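Local coordinates for protein CurF (Lyngbya majuscula, PDB 2Q35) that probably catalyses a decarboxylation step in polyketide chain beta-branching, as the crotonase-type ECH2 decarboxylase domain of CurF, at residues Glu8-Ile16 against Leu182-Ala193; Val50-Ser61 against Ile91-Phe102. The protein carries 1 engineered substitution. All coordinates share one frame; numbering follows the deposited sequence.

The two contacts show how a crotonase core is assembled: one sets a helix onto a sheet, the other pairs strands 50-54 and 93-97 of that sheet and carries the chain on to strand 100-102 of a second, smaller one. Both segments of contact 2 fall within the long span of chain between the two halves of contact 1. Strands 13-18 and 50-54 are neighbours, joined by probable hydrogen bonds of Val-14 and Ile-16 to Ile-52. The contact 1 helix reaches contact 2 where Gln-186 packs on Ile-52 and Ala-185 on Ile-94. Contact 1 lies at the sheet edge formed by strands 4-10 and 13-18, its centre about 18 Å from the chain centre against about 8 Å for contact 2; the two centres are about 13 Å apart.

Contact 1. Residues Glu8-Ile16 against Leu182-Ala193; sequences ELGNGVVQI and LNYAQQLGQKIA
The side-chain amide of Gln-190 meets Val-13 on one face and Asn-11 toward the other. CG2 of Val-13 lies over the plane, 3.7 Å from CD of Gln-190, while ND2 of Asn-11 comes in above the carbonyl on the opposite side and donates to OE1 at 2.9 Å, its amide turned 81° from that of Gln-190. At the nitrogen edge, NE2 of Gln-190 gives a fairly straight hydrogen bond of 3.1 Å to Gly-10 O. That oxygen also takes Val-13 N, the two donors arriving from opposite faces of its carbonyl: the Val-13 bond closes the type I' turn from Gly-10 to Val-13, and Gln-190 tethers that turn to the helix. A bend at chi2 (-65°) carries the Gln-190 amide there.

The amide of Gln-15 has Leu-182 CD1 over one face, 4.0 Å from its CD. Its OE1 accepts Gln-186 NE2 at 3.3 Å, and its NE2 is held by Thr-17. Leu-9 CD1 rests on the aliphatic part of Gln-186, 3.8 Å from CG. Gly-189 lets the strand come close, since a CB there would press on Val-13 CG1. A water bridges Asn-11 O and Ala-193 O.

Helix 178-192 thereby packs against one side of the hairpin, roughly antiparallel to strand 13-16, and continues over strands 50-54 and 93-97, where Leu-182 touches Ala-96; near its C-terminal end Ile-192 packs on Tyr-156 of the second subunit.

Contact 2. Residues Val50-Ser61 against Ile91-Phe102; sequences VVILTGYGNYFS and IPIIAAMQGHSF
Phe-60 and Met-97 meet face-on: the CG of Met-97 stands over the middle of the ring, 3.6 Å from the Phe-60 centroid and only 6° off the normal, a CH-pi contact that SD extends into a Met-aromatic one. With CG anti to the backbone N (chi1 174°), the Phe-60 ring turns back toward strand 50-54, where Leu-53 O meets its edge in plane. The hydroxyl of Ser-101 sits 3.3 Å from Phe-60 CD2.

Tyr-59 and His-100 form an offset edge-to-face pair, the imidazole edge toward the phenol face with the planes 71° apart. Asn-58 O lies over a face of His-100, 3.0 Å from CD2, and ND1 is bound to the backbone of Val-122.

Gln-98 turns its amide into the turn formed by Gly-55 to Tyr-59. Its NE2 donates to Gly-57 O (2.9 Å) and Tyr-59 O (3.0 Å), both near the amide plane, and OE1 accepts Gly-55 N at 3.1 Å. A leucine in its place would probably leave Gly-55 N and Gly-57 O without these bonds and Tyr-59 O with only the Tyr-56 N bond of its two, freeing the turn to shift. Thr-54 OG1 donates to a lone pair of Ala-96 O, at 2.8 Å.

Parallel backbone bonds join Val-51 and Leu-53 to Pro-92, Ile-94 and Ala-96. Past the strands such bonds continue, the register slipping by one at a beta bulge, supplemented by the Gln-98 amide and the rings. In crotonases the segments following these strands usually supply the oxyanion-hole amides, so this bonding is consistent with a fixed backbone leading to the active site.

Contact 1. Residues Glu8-Ile16 against Leu182-Ala193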
loop_
_atom_site.group_PDB
_atom_site.type_symbol
_atom_site.label_atom_id
_atom_site.label_comp_id
_atom_site.label_asym_id
_atom_site.label_seq_id
_atom_site.Cartn_x
_atom_site.Cartn_y
_atom_site.Cartn_z
ATOM N N GLU A 8 23.614 20.634 -16.159
ATOM C CA GLU A 8 22.425 21.472 -15.980
ATOM C C GLU A 8 21.452 21.278 -17.119
ATOM O O GLU A 8 21.841 21.360 -18.301
ATOM C CB GLU A 8 22.816 22.944 -15.892
ATOM C CG GLU A 8 23.500 23.291 -14.556
ATOM C CD GLU A 8 24.042 24.709 -14.510
ATOM O OE1 GLU A 8 23.976 25.400 -15.556
ATOM O OE2 GLU A 8 24.509 25.120 -13.417
ATOM N N LEU A 9 20.192 21.051 -16.762
ATOM C CA LEU A 9 19.135 20.838 -17.757
ATOM C C LEU A 9 18.209 22.038 -17.925
ATOM O O LEU A 9 17.363 22.033 -18.857
ATOM C CB LEU A 9 18.313 19.600 -17.397
ATOM C CG LEU A 9 19.118 18.312 -17.240
ATOM C CD1 LEU A 9 18.180 17.161 -16.981
ATOM C CD2 LEU A 9 20.040 18.075 -18.427
ATOM N N GLY A 10 18.379 23.060 -17.073
ATOM C CA GLY A 10 17.549 24.264 -17.141
ATOM C C GLY A 10 16.468 24.302 -16.067
ATOM O O GLY A 10 15.983 23.251 -15.646
ATOM N N ASN A 11 16.081 25.526 -15.678
ATOM C CA ASN A 11 15.004 25.758 -14.709
ATOM C C ASN A 11 15.262 25.102 -13.367
ATOM O O ASN A 11 14.321 24.816 -12.622
ATOM C CB ASN A 11 13.682 25.268 -15.288
ATOM C CG ASN A 11 13.425 25.856 -16.661
ATOM O OD1 ASN A 11 13.581 27.065 -16.848
ATOM N ND2 ASN A 11 13.045 25.008 -17.626
ATOM N N GLY A 12 16.542 24.889 -13.059
ATOM C CA GLY A 12 16.908 24.308 -11.761
ATOM C C GLY A 12 16.943 22.786 -11.728
ATOM O O GLY A 12 17.184 22.185 -10.691
ATOM N N VAL A 13 16.696 22.134 -12.868
ATOM C CA VAL A 13 16.801 20.667 -12.933
ATOM C C VAL A 13 18.236 20.312 -13.324
ATOM O O VAL A 13 18.806 20.884 -14.290
ATOM C CB VAL A 13 15.800 20.066 -13.978
ATOM C CG1 VAL A 13 15.879 18.563 -14.007
ATOM C CG2 VAL A 13 14.383 20.465 -13.629
ATOM N N VAL A 14 18.826 19.372 -12.601
ATOM C CA VAL A 14 20.200 18.928 -12.917
ATOM C C VAL A 14 20.275 17.419 -13.035
ATOM O O VAL A 14 19.412 16.715 -12.534
ATOM C CB VAL A 14 21.262 19.471 -11.914
ATOM C CG1 VAL A 14 21.162 20.971 -11.829
ATOM C CG2 VAL A 14 21.087 18.818 -10.568
ATOM N N GLN A 15 21.285 16.935 -13.742
ATOM C CA GLN A 15 21.443 15.515 -13.930
ATOM C C GLN A 15 22.794 15.072 -13.397
ATOM O O GLN A 15 23.823 15.666 -13.727
ATOM C CB GLN A 15 21.290 15.182 -15.436
ATOM C CG GLN A 15 21.364 13.679 -15.753
ATOM C CD GLN A 15 21.191 13.407 -17.249
ATOM O OE1 GLN A 15 20.314 13.991 -17.871
ATOM N NE2 GLN A 15 22.056 12.564 -17.826
ATOM N N ILE A 16 22.783 14.019 -12.571
ATOM C CA ILE A 16 24.021 13.377 -12.098
ATOM C C ILE A 16 24.092 12.020 -12.768
ATOM O O ILE A 16 23.202 11.186 -12.583
ATOM C CB ILE A 16 24.025 13.217 -10.570
ATOM C CG1 ILE A 16 24.078 14.610 -9.902
ATOM C CG2 ILE A 16 25.208 12.348 -10.124
ATOM C CD1 ILE A 16 23.991 14.611 -8.316
ATOM N N LEU A 182 15.191 8.281 -19.438
ATOM C CA LEU A 182 15.738 9.579 -19.041
ATOM C C LEU A 182 14.810 10.739 -19.440
ATOM O O LEU A 182 14.533 11.629 -18.630
ATOM C CB LEU A 182 17.141 9.741 -19.602
ATOM C CG LEU A 182 17.834 11.033 -19.226
ATOM C CD1 LEU A 182 17.955 11.150 -17.686
ATOM C CD2 LEU A 182 19.194 11.092 -19.860
ATOM N N ASN A 183 14.290 10.719 -20.684
ATOM C CA ASN A 183 13.327 11.740 -21.112
ATOM C C ASN A 183 12.114 11.846 -20.178
ATOM O O ASN A 183 11.666 12.947 -19.876
ATOM C CB ASN A 183 12.825 11.469 -22.550
ATOM C CG ASN A 183 13.919 11.603 -23.619
ATOM O OD1 ASN A 183 13.828 10.990 -24.725
ATOM N ND2 ASN A 183 14.932 12.397 -23.330
ATOM N N TYR A 184 11.583 10.705 -19.742
ATOM C CA TYR A 184 10.414 10.682 -18.874
ATOM C C TYR A 184 10.792 11.389 -17.564
ATOM O O TYR A 184 10.039 12.238 -17.090
ATOM C CB TYR A 184 9.953 9.247 -18.609
ATOM C CG TYR A 184 8.714 9.175 -17.731
ATOM C CD1 TYR A 184 8.811 9.383 -16.359
ATOM C CD2 TYR A 184 7.442 8.927 -18.269
ATOM C CE1 TYR A 184 7.700 9.336 -15.542
ATOM C CE2 TYR A 184 6.307 8.867 -17.443
ATOM C CZ TYR A 184 6.468 9.075 -16.063
ATOM O OH TYR A 184 5.413 9.038 -15.170
ATOM N N ALA A 185 11.960 11.034 -17.024
ATOM C CA ALA A 185 12.449 11.625 -15.758
ATOM C C ALA A 185 12.634 13.139 -15.906
ATOM O O ALA A 185 12.259 13.919 -15.016
ATOM C CB ALA A 185 13.750 10.974 -15.305
ATOM N N GLN A 186 13.189 13.557 -17.040
ATOM C CA GLN A 186 13.446 14.970 -17.281
ATOM C C GLN A 186 12.141 15.742 -17.340
ATOM O O GLN A 186 12.035 16.840 -16.782
ATOM C CB GLN A 186 14.253 15.170 -18.573
ATOM C CG GLN A 186 15.696 14.646 -18.460
ATOM C CD GLN A 186 16.397 14.527 -19.812
ATOM O OE1 GLN A 186 15.745 14.524 -20.857
ATOM N NE2 GLN A 186 17.714 14.406 -19.790
ATOM N N GLN A 187 11.143 15.161 -17.994
ATOM C CA GLN A 187 9.826 15.813 -18.095
ATOM C C GLN A 187 9.171 15.976 -16.735
ATOM O O GLN A 187 8.633 17.056 -16.432
ATOM C CB GLN A 187 8.915 15.052 -19.071
ATOM C CG GLN A 187 9.401 15.188 -20.512
ATOM C CD GLN A 187 8.522 14.482 -21.524
ATOM O OE1 GLN A 187 7.318 14.288 -21.309
ATOM N NE2 GLN A 187 9.120 14.108 -22.657
ATOM N N LEU A 188 9.233 14.918 -15.910
ATOM C CA LEU A 188 8.707 14.970 -14.556
ATOM C C LEU A 188 9.482 16.021 -13.759
ATOM O O LEU A 188 8.865 16.801 -13.010
ATOM C CB LEU A 188 8.813 13.592 -13.898
ATOM C CG LEU A 188 8.408 13.486 -12.415
ATOM C CD1 LEU A 188 6.975 13.972 -12.149
ATOM C CD2 LEU A 188 8.639 12.044 -11.951
ATOM N N GLY A 189 10.802 16.061 -13.934
ATOM C CA GLY A 189 11.642 17.008 -13.159
ATOM C C GLY A 189 11.225 18.438 -13.485
ATOM O O GLY A 189 11.117 19.284 -12.611
ATOM N N GLN A 190 10.968 18.716 -14.757
ATOM C CA GLN A 190 10.596 20.080 -15.136
ATOM C C GLN A 190 9.256 20.471 -14.511
ATOM O O GLN A 190 9.065 21.624 -14.134
ATOM C CB GLN A 190 10.561 20.219 -16.681
ATOM C CG GLN A 190 11.982 20.158 -17.304
ATOM C CD GLN A 190 12.907 21.324 -16.916
ATOM O OE1 GLN A 190 12.454 22.399 -16.537
ATOM N NE2 GLN A 190 14.203 21.107 -17.035
ATOM N N LYS A 191 8.329 19.517 -14.395
ATOM C CA LYS A 191 7.041 19.814 -13.747
ATOM C C LYS A 191 7.265 20.156 -12.293
ATOM O O LYS A 191 6.712 21.128 -11.782
ATOM C CB LYS A 191 6.097 18.626 -13.805
ATOM C CG LYS A 191 5.533 18.367 -15.174
ATOM C CD LYS A 191 4.736 17.093 -15.168
ATOM C CE LYS A 191 4.278 16.769 -16.598
ATOM N NZ LYS A 191 3.275 15.672 -16.561
ATOM N N ILE A 192 8.068 19.332 -11.645
ATOM C CA ILE A 192 8.352 19.545 -10.209
ATOM C C ILE A 192 9.023 20.906 -9.998
ATOM O O ILE A 192 8.675 21.637 -9.043
ATOM C CB ILE A 192 9.182 18.400 -9.645
ATOM C CG1 ILE A 192 8.355 17.110 -9.651
ATOM C CG2 ILE A 192 9.629 18.709 -8.190
ATOM C CD1 ILE A 192 9.184 15.855 -9.290
ATOM N N ALA A 193 9.970 21.242 -10.876
ATOM C CA ALA A 193 10.775 22.480 -10.723
ATOM C C ALA A 193 9.978 23.769 -10.900
ATOM O O ALA A 193 10.534 24.851 -10.699
ATOM C CB ALA A 193 12.003 22.473 -11.649
HETATM O O HOH W 1 12.575 26.858 -11.895
#

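Contact 2. Residues Val50-Ser61 against Ile91-Phe102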
loop_
_atom_site.group_PDB
_atom_site.type_symbol
_atom_site.label_atom_id
_atom_site.label_comp_id
_atom_site.label_asym_id
_atom_site.label_seq_id
_atom_site.Cartn_x
_atom_site.Cartn_y
_atom_site.Cartn_z
ATOM N N VAL A 50 15.806 20.184 -8.590
ATOM C CA VAL A 50 15.495 18.737 -8.816
ATOM C C VAL A 50 16.752 18.069 -9.321
ATOM O O VAL A 50 17.437 18.620 -10.187
ATOM C CB VAL A 50 14.334 18.527 -9.858
ATOM C CG1 VAL A 50 14.012 17.042 -10.016
ATOM C CG2 VAL A 50 13.065 19.276 -9.458
ATOM N N VAL A 51 17.087 16.906 -8.764
ATOM C CA VAL A 51 18.219 16.115 -9.251
ATOM C C VAL A 51 17.685 14.879 -10.004
ATOM O O VAL A 51 16.803 14.183 -9.488
ATOM C CB VAL A 51 19.052 15.600 -8.075
ATOM C CG1 VAL A 51 20.084 14.581 -8.579
ATOM C CG2 VAL A 51 19.727 16.752 -7.349
ATOM N N ILE A 52 18.180 14.637 -11.220
ATOM C CA ILE A 52 17.922 13.385 -11.909
ATOM C C ILE A 52 19.181 12.545 -11.814
ATOM O O ILE A 52 20.244 12.942 -12.331
ATOM C CB ILE A 52 17.540 13.659 -13.389
ATOM C CG1 ILE A 52 16.247 14.499 -13.404
ATOM C CG2 ILE A 52 17.311 12.323 -14.156
ATOM C CD1 ILE A 52 15.777 14.874 -14.765
ATOM N N LEU A 53 19.076 11.399 -11.151
ATOM C CA LEU A 53 20.213 10.478 -11.030
ATOM C C LEU A 53 20.075 9.352 -12.051
ATOM O O LEU A 53 19.060 8.677 -12.106
ATOM C CB LEU A 53 20.242 9.885 -9.619
ATOM C CG LEU A 53 21.339 8.869 -9.285
ATOM C CD1 LEU A 53 22.760 9.434 -9.449
ATOM C CD2 LEU A 53 21.139 8.304 -7.851
ATOM N N THR A 54 21.118 9.125 -12.834
ATOM C CA THR A 54 21.006 8.126 -13.907
ATOM C C THR A 54 22.358 7.434 -14.126
ATOM O O THR A 54 23.394 7.859 -13.584
ATOM C CB THR A 54 20.425 8.761 -15.189
ATOM O OG1 THR A 54 19.900 7.734 -16.048
ATOM C CG2 THR A 54 21.471 9.598 -15.949
ATOM N N GLY A 55 22.323 6.364 -14.915
ATOM C CA GLY A 55 23.519 5.605 -15.303
ATOM C C GLY A 55 23.999 5.885 -16.723
ATOM O O GLY A 55 23.807 6.982 -17.271
ATOM N N TYR A 56 24.616 4.865 -17.318
ATOM C CA TYR A 56 25.106 4.935 -18.687
ATOM C C TYR A 56 24.795 3.593 -19.331
ATOM O O TYR A 56 24.841 2.530 -18.668
ATOM C CB TYR A 56 26.624 5.125 -18.678
ATOM C CG TYR A 56 27.378 3.830 -18.439
ATOM C CD1 TYR A 56 27.608 3.362 -17.139
ATOM C CD2 TYR A 56 27.831 3.057 -19.509
ATOM C CE1 TYR A 56 28.273 2.148 -16.911
ATOM C CE2 TYR A 56 28.499 1.845 -19.287
ATOM C CZ TYR A 56 28.717 1.406 -17.986
ATOM O OH TYR A 56 29.389 0.218 -17.771
ATOM N N GLY A 57 24.525 3.625 -20.631
ATOM C CA GLY A 57 24.361 2.377 -21.374
ATOM C C GLY A 57 23.343 1.471 -20.705
ATOM O O GLY A 57 22.223 1.900 -20.398
ATOM N N ASN A 58 23.757 0.232 -20.469
ATOM C CA ASN A 58 22.870 -0.829 -19.986
ATOM C C ASN A 58 22.732 -0.899 -18.469
ATOM O O ASN A 58 22.031 -1.785 -17.979
ATOM C CB ASN A 58 23.364 -2.187 -20.479
ATOM C CG ASN A 58 23.116 -2.398 -21.965
ATOM O OD1 ASN A 58 22.161 -1.860 -22.526
ATOM N ND2 ASN A 58 23.972 -3.182 -22.598
ATOM N N TYR A 59 23.411 0.002 -17.754
ATOM C CA TYR A 59 23.533 -0.091 -16.292
ATOM C C TYR A 59 23.122 1.178 -15.579
ATOM O O TYR A 59 23.611 2.278 -15.894
ATOM C CB TYR A 59 24.972 -0.416 -15.889
ATOM C CG TYR A 59 25.443 -1.725 -16.428
ATOM C CD1 TYR A 59 25.121 -2.908 -15.783
ATOM C CD2 TYR A 59 26.173 -1.776 -17.608
ATOM C CE1 TYR A 59 25.537 -4.139 -16.305
ATOM C CE2 TYR A 59 26.600 -2.991 -18.139
ATOM C CZ TYR A 59 26.267 -4.162 -17.486
ATOM O OH TYR A 59 26.713 -5.353 -18.011
ATOM N N PHE A 60 22.223 1.013 -14.613
ATOM C CA PHE A 60 21.987 2.070 -13.655
ATOM C C PHE A 60 23.031 1.934 -12.531
ATOM O O PHE A 60 23.896 2.789 -12.381
ATOM C CB PHE A 60 20.547 2.064 -13.106
ATOM C CG PHE A 60 20.340 3.071 -11.991
ATOM C CD1 PHE A 60 20.222 4.415 -12.293
ATOM C CD2 PHE A 60 20.309 2.669 -10.629
ATOM C CE1 PHE A 60 20.019 5.390 -11.268
ATOM C CE2 PHE A 60 20.140 3.636 -9.596
ATOM C CZ PHE A 60 19.999 4.994 -9.929
ATOM N N SER A 61 22.946 0.848 -11.757
ATOM C CA SER A 61 23.922 0.570 -10.697
ATOM C C SER A 61 24.003 -0.917 -10.377
ATOM O O SER A 61 22.981 -1.577 -10.189
ATOM C CB SER A 61 23.561 1.363 -9.433
ATOM O OG SER A 61 24.464 1.000 -8.384
ATOM N N ILE A 91 16.777 18.447 -1.791
ATOM C CA ILE A 91 15.866 18.656 -2.930
ATOM C C ILE A 91 15.429 17.326 -3.531
ATOM O O ILE A 91 16.109 16.320 -3.387
ATOM C CB ILE A 91 16.466 19.603 -4.008
ATOM C CG1 ILE A 91 17.834 19.102 -4.491
ATOM C CG2 ILE A 91 16.544 21.054 -3.454
ATOM C CD1 ILE A 91 18.300 19.777 -5.783
ATOM N N PRO A 92 14.254 17.309 -4.191
ATOM C CA PRO A 92 13.773 16.034 -4.756
ATOM C C PRO A 92 14.729 15.401 -5.770
ATOM O O PRO A 92 15.383 16.106 -6.565
ATOM C CB PRO A 92 12.477 16.420 -5.491
ATOM C CG PRO A 92 12.201 17.820 -5.192
ATOM C CD PRO A 92 13.309 18.425 -4.374
ATOM N N ILE A 93 14.800 14.077 -5.708
ATOM C CA ILE A 93 15.626 13.280 -6.609
ATOM C C ILE A 93 14.734 12.319 -7.397
ATOM O O ILE A 93 13.871 11.645 -6.812
ATOM C CB ILE A 93 16.686 12.460 -5.820
ATOM C CG1 ILE A 93 17.595 13.360 -4.993
ATOM C CG2 ILE A 93 17.545 11.551 -6.762
ATOM C CD1 ILE A 93 18.467 12.518 -4.014
ATOM N N ILE A 94 14.939 12.263 -8.719
ATOM C CA ILE A 94 14.302 11.259 -9.585
ATOM C C ILE A 94 15.375 10.279 -10.064
ATOM O O ILE A 94 16.361 10.690 -10.670
ATOM C CB ILE A 94 13.675 11.925 -10.823
ATOM C CG1 ILE A 94 12.672 13.021 -10.408
ATOM C CG2 ILE A 94 13.019 10.882 -11.762
ATOM C CD1 ILE A 94 12.167 13.928 -11.542
ATOM N N ALA A 95 15.199 8.988 -9.786
ATOM C CA ALA A 95 16.187 7.989 -10.200
ATOM C C ALA A 95 15.719 7.481 -11.550
ATOM O O ALA A 95 14.711 6.778 -11.619
ATOM C CB ALA A 95 16.237 6.842 -9.238
ATOM N N ALA A 96 16.465 7.831 -12.573
ATOM C CA ALA A 96 16.129 7.385 -13.947
ATOM C C ALA A 96 16.930 6.117 -14.215
ATOM O O ALA A 96 18.089 6.158 -14.641
ATOM C CB ALA A 96 16.452 8.483 -14.976
ATOM N N MET A 97 16.339 4.982 -13.866
ATOM C CA MET A 97 17.055 3.725 -13.930
ATOM C C MET A 97 16.877 3.170 -15.359
ATOM O O MET A 97 16.060 2.283 -15.596
ATOM C CB MET A 97 16.564 2.767 -12.857
ATOM C CG MET A 97 16.703 3.339 -11.453
ATOM S SD MET A 97 16.580 2.083 -10.141
ATOM C CE MET A 97 15.079 1.222 -10.628
ATOM N N GLN A 98 17.673 3.719 -16.267
ATOM C CA GLN A 98 17.574 3.363 -17.707
ATOM C C GLN A 98 18.194 2.000 -18.006
ATOM O O GLN A 98 18.024 1.452 -19.114
ATOM C CB GLN A 98 18.205 4.473 -18.570
ATOM C CG GLN A 98 19.711 4.348 -18.918
ATOM C CD GLN A 98 20.639 4.112 -17.729
ATOM O OE1 GLN A 98 20.400 4.588 -16.600
ATOM N NE2 GLN A 98 21.704 3.354 -17.970
ATOM N N GLY A 99 18.980 1.515 -17.056
ATOM C CA GLY A 99 19.670 0.230 -17.114
ATOM C C GLY A 99 19.411 -0.661 -15.911
ATOM O O GLY A 99 18.509 -0.406 -15.106
ATOM N N HIS A 100 20.189 -1.734 -15.807
ATOM C CA HIS A 100 19.945 -2.737 -14.794
ATOM C C HIS A 100 20.274 -2.121 -13.434
ATOM O O HIS A 100 21.116 -1.219 -13.336
ATOM C CB HIS A 100 20.891 -3.912 -14.977
ATOM C CG HIS A 100 20.886 -4.496 -16.356
ATOM N ND1 HIS A 100 19.751 -5.014 -16.940
ATOM C CD2 HIS A 100 21.891 -4.700 -17.236
ATOM C CE1 HIS A 100 20.053 -5.488 -18.139
ATOM N NE2 HIS A 100 21.344 -5.297 -18.349
ATOM N N SER A 101 19.628 -2.655 -12.405
ATOM C CA SER A 101 19.983 -2.287 -11.013
ATOM C C SER A 101 19.975 -3.528 -10.135
ATOM O O SER A 101 18.931 -4.186 -9.993
ATOM C CB SER A 101 18.961 -1.281 -10.479
ATOM O OG SER A 101 18.809 -0.166 -11.333
ATOM N N PHE A 102 21.131 -3.840 -9.527
ATOM C CA PHE A 102 21.290 -5.062 -8.751
ATOM C C PHE A 102 21.666 -4.742 -7.305
ATOM O O PHE A 102 22.573 -3.937 -7.069
ATOM C CB PHE A 102 22.416 -5.920 -9.320
ATOM C CG PHE A 102 22.209 -6.336 -10.758
ATOM C CD1 PHE A 102 23.008 -5.801 -11.752
ATOM C CD2 PHE A 102 21.246 -7.268 -11.093
ATOM C CE1 PHE A 102 22.848 -6.170 -13.087
ATOM C CE2 PHE A 102 21.083 -7.660 -12.429
ATOM C CZ PHE A 102 21.890 -7.094 -13.424
#